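PDB 2FHT: viral macrophage inflammatory protein-II, which binds a wide range of chemokine receptors, among them human CXCR4, and thereby blocks infection by several HIV-1 strains. Local coordinates for residues Ser26-Thr31 against Val40-Lys45. Sequence-based numbering, arbitrary orientation.
Sequences SSWYPT and VIFLTK
Ser27 and Tyr29 pair with Leu43 and Ile41 in an antiparallel beta hairpin, joining the edge strand 25-30 to the central strand 39-44 of the chain's three-stranded sheet. Tyr29 and Ile41 exchange two backbone bonds, Tyr29 N to Ile41 O at 2.9 Å and Ile41 N to Tyr29 O at 2.8 Å. Farther along, Leu43 N gives a nearly straight bond to Ser27 O (2.7 Å). Leu43 O accepts a short, nearly straight bond from Ser26 N (2.7 Å) and a weak one from Ser27 N, so two residues face one in a classic beta bulge.

On the face bearing Tyr29, the phenol ring lies across Ile41, whose CB sits over one ring face, 3.9 Å from the centroid; Leu43 CG meets the ring edge, in plane, 3.7 Å from Tyr29 CE1. With CG between the backbone N and the carbonyl carbon (chi1 56°), the ring is brought back over the neighbouring strand. Trp28 and Phe42 occupy the other face. Trp28 CB packs against Phe42 CD2 at 3.6 Å, the five-membered ring of Trp28 is turned obliquely to the Phe42 ring (planes at 52°), and Trp28 CZ3 reaches Val40 CG1 at 3.7 Å. Val40 and Phe42 also touch helix 57-65, through Met63 and through Val59 and Leu62, while Trp28 NE1 makes weak bonds to the carbonyls of Met63 and Leu66. This apolar layer between sheet and C-terminal helix is characteristic of the chemokine fold.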
ATOM      1  N   SER A  26       9.270  -4.320  -2.404  1.00 24.86           N
ATOM      2  CA  SER A  26       9.256  -5.756  -2.231  1.00 26.53           C
ATOM      3  C   SER A  26       7.858  -6.401  -2.366  1.00 24.46           C
ATOM      4  O   SER A  26       7.711  -7.421  -3.038  1.00 22.18           O
ATOM      5  CB  SER A  26       9.927  -6.141  -0.907  1.00 27.20           C
ATOM      6  OG  SER A  26       9.032  -6.052   0.182  1.00 37.19           O
ATOM      7  N   SER A  27       6.829  -5.773  -1.804  1.00 22.71           N
ATOM      8  CA  SER A  27       5.471  -6.312  -1.865  1.00 21.06           C
ATOM      9  C   SER A  27       4.470  -5.251  -1.468  1.00 20.47           C
ATOM     10  O   SER A  27       4.823  -4.086  -1.265  1.00 20.73           O
ATOM     11  CB  SER A  27       5.328  -7.489  -0.892  1.00 25.59           C
ATOM     12  OG  SER A  27       5.604  -7.082   0.445  1.00 23.21           O
ATOM     13  N   TRP A  28       3.210  -5.641  -1.343  1.00 18.79           N
ATOM     14  CA  TRP A  28       2.188  -4.683  -0.942  1.00 19.85           C
ATOM     15  C   TRP A  28       1.058  -5.405  -0.216  1.00 22.98           C
ATOM     16  O   TRP A  28       0.965  -6.633  -0.270  1.00 20.86           O
ATOM     17  CB  TRP A  28       1.617  -3.951  -2.168  1.00 17.16           C
ATOM     18  CG  TRP A  28       0.835  -4.847  -3.121  1.00 19.05           C
ATOM     19  CD1 TRP A  28       1.347  -5.645  -4.109  1.00 16.65           C
ATOM     20  CD2 TRP A  28      -0.581  -5.022  -3.168  1.00 16.92           C
ATOM     21  NE1 TRP A  28       0.337  -6.297  -4.761  1.00 13.08           N
ATOM     22  CE2 TRP A  28      -0.856  -5.930  -4.212  1.00 17.88           C
ATOM     23  CE3 TRP A  28      -1.649  -4.492  -2.425  1.00 17.80           C
ATOM     24  CZ2 TRP A  28      -2.156  -6.328  -4.530  1.00 22.56           C
ATOM     25  CZ3 TRP A  28      -2.933  -4.890  -2.741  1.00 20.58           C
ATOM     26  CH2 TRP A  28      -3.179  -5.796  -3.789  1.00 22.67           C
ATOM     27  N   TYR A  29       0.214  -4.644   0.479  1.00 20.61           N
ATOM     28  CA  TYR A  29      -0.935  -5.224   1.156  1.00 21.15           C
ATOM     29  C   TYR A  29      -2.016  -4.165   1.199  1.00 19.32           C
ATOM     30  O   TYR A  29      -1.708  -2.967   1.228  1.00 16.42           O
ATOM     31  CB  TYR A  29      -0.574  -5.746   2.546  1.00 23.46           C
ATOM     32  CG  TYR A  29       0.050  -4.742   3.470  1.00 30.43           C
ATOM     33  CD1 TYR A  29       1.435  -4.583   3.524  1.00 37.91           C
ATOM     34  CD2 TYR A  29      -0.732  -4.003   4.349  1.00 31.22           C
ATOM     35  CE1 TYR A  29       2.030  -3.713   4.443  1.00 40.04           C
ATOM     36  CE2 TYR A  29      -0.155  -3.142   5.270  1.00 38.09           C
ATOM     37  CZ  TYR A  29       1.225  -2.999   5.316  1.00 41.52           C
ATOM     38  OH  TYR A  29       1.786  -2.156   6.251  1.00 44.22           O
ATOM     39  N   PRO A  30      -3.291  -4.581   1.063  1.00 18.25           N
ATOM     40  CA  PRO A  30      -4.410  -3.630   1.091  1.00 15.98           C
ATOM     41  C   PRO A  30      -4.716  -3.211   2.503  1.00 15.15           C
ATOM     42  O   PRO A  30      -4.313  -3.882   3.444  1.00 18.10           O
ATOM     43  CB  PRO A  30      -5.570  -4.436   0.500  1.00 14.56           C
ATOM     44  CG  PRO A  30      -5.284  -5.822   0.947  1.00 17.27           C
ATOM     45  CD  PRO A  30      -3.770  -5.969   0.883  1.00 20.34           C
ATOM     46  N   THR A  31      -5.307  -2.035   2.648  1.00 18.07           N
ATOM     47  CA  THR A  31      -5.731  -1.558   3.961  1.00 20.25           C
ATOM     48  C   THR A  31      -7.158  -2.104   4.155  1.00 22.27           C
ATOM     49  O   THR A  31      -7.762  -2.687   3.227  1.00 23.21           O
ATOM     50  CB  THR A  31      -5.741  -0.011   4.077  1.00 15.33           C
ATOM     51  OG1 THR A  31      -6.489   0.556   3.008  1.00 17.55           O
ATOM     52  CG2 THR A  31      -4.356   0.533   4.037  1.00 17.40           C
ATOM     53  N   VAL A  40      -3.586   1.182  -0.655  1.00 18.73           N
ATOM     54  CA  VAL A  40      -2.717   0.016  -0.588  1.00 16.08           C
ATOM     55  C   VAL A  40      -1.397   0.487  -0.017  1.00 14.57           C
ATOM     56  O   VAL A  40      -1.019   1.643  -0.190  1.00 16.41           O
ATOM     57  CB  VAL A  40      -2.473  -0.669  -1.969  1.00 18.13           C
ATOM     58  CG1 VAL A  40      -3.769  -1.287  -2.527  1.00 16.79           C
ATOM     59  CG2 VAL A  40      -1.870   0.293  -2.936  1.00 12.73           C
ATOM     60  N   ILE A  41      -0.739  -0.377   0.736  1.00 12.57           N
ATOM     61  CA  ILE A  41       0.551  -0.041   1.313  1.00 16.50           C
ATOM     62  C   ILE A  41       1.670  -0.828   0.622  1.00 16.23           C
ATOM     63  O   ILE A  41       1.621  -2.058   0.562  1.00 18.56           O
ATOM     64  CB  ILE A  41       0.581  -0.352   2.830  1.00 16.59           C
ATOM     65  CG1 ILE A  41      -0.486   0.479   3.560  1.00 17.46           C
ATOM     66  CG2 ILE A  41       1.969  -0.095   3.393  1.00 17.66           C
ATOM     67  CD1 ILE A  41      -0.813   0.007   5.003  1.00 16.11           C
ATOM     68  N   PHE A  42       2.632  -0.118   0.038  1.00 16.61           N
ATOM     69  CA  PHE A  42       3.770  -0.772  -0.596  1.00 17.09           C
ATOM     70  C   PHE A  42       4.869  -0.934   0.440  1.00 18.46           C
ATOM     71  O   PHE A  42       5.068  -0.052   1.278  1.00 23.77           O
ATOM     72  CB  PHE A  42       4.303   0.038  -1.790  1.00 20.00           C
ATOM     73  CG  PHE A  42       3.425  -0.022  -3.000  1.00 23.38           C
ATOM     74  CD1 PHE A  42       2.608   1.051  -3.332  1.00 19.52           C
ATOM     75  CD2 PHE A  42       3.346  -1.191  -3.763  1.00 19.27           C
ATOM     76  CE1 PHE A  42       1.732   0.962  -4.398  1.00 20.75           C
ATOM     77  CE2 PHE A  42       2.471  -1.290  -4.830  1.00 16.04           C
ATOM     78  CZ  PHE A  42       1.656  -0.219  -5.151  1.00 16.08           C
ATOM     79  N   LEU A  43       5.501  -2.098   0.460  1.00 18.82           N
ATOM     80  CA  LEU A  43       6.596  -2.347   1.375  1.00 23.99           C
ATOM     81  C   LEU A  43       7.840  -2.208   0.542  1.00 24.87           C
ATOM     82  O   LEU A  43       7.951  -2.829  -0.512  1.00 25.51           O
ATOM     83  CB  LEU A  43       6.509  -3.751   1.973  1.00 28.32           C
ATOM     84  CG  LEU A  43       5.387  -3.914   3.000  1.00 33.81           C
ATOM     85  CD1 LEU A  43       5.229  -5.369   3.375  1.00 31.41           C
ATOM     86  CD2 LEU A  43       5.714  -3.085   4.245  1.00 35.94           C
ATOM     87  N   THR A  44       8.726  -1.307   0.936  1.00 28.39           N
ATOM     88  CA  THR A  44       9.954  -1.117   0.175  1.00 30.95           C
ATOM     89  C   THR A  44      10.990  -2.130   0.628  1.00 33.27           C
ATOM     90  O   THR A  44      10.810  -2.791   1.666  1.00 33.50           O
ATOM     91  CB  THR A  44      10.496   0.341   0.281  1.00 35.67           C
ATOM     92  OG1 THR A  44      11.012   0.599   1.598  1.00 32.90           O
ATOM     93  CG2 THR A  44       9.362   1.348  -0.043  1.00 33.28           C
ATOM     94  N   LYS A  45      12.001  -2.349  -0.211  1.00 37.28           N
ATOM     95  CA  LYS A  45      13.070  -3.287   0.117  1.00 40.93           C
ATOM     96  C   LYS A  45      13.822  -2.742   1.334  1.00 42.89           C
ATOM     97  O   LYS A  45      14.294  -3.496   2.172  1.00 46.19           O
ATOM     98  CB  LYS A  45      13.999  -3.463  -1.083  1.00 42.15           C
ATOM     99  CG  LYS A  45      13.324  -4.083  -2.305  1.00 43.16           C
ATOM    100  CD  LYS A  45      14.234  -4.076  -3.540  1.00 40.64           C
ATOM    101  CE  LYS A  45      13.536  -4.743  -4.722  1.00 42.92           C
ATOM    102  NZ  LYS A  45      14.189  -4.526  -6.046  1.00 39.19           N
TER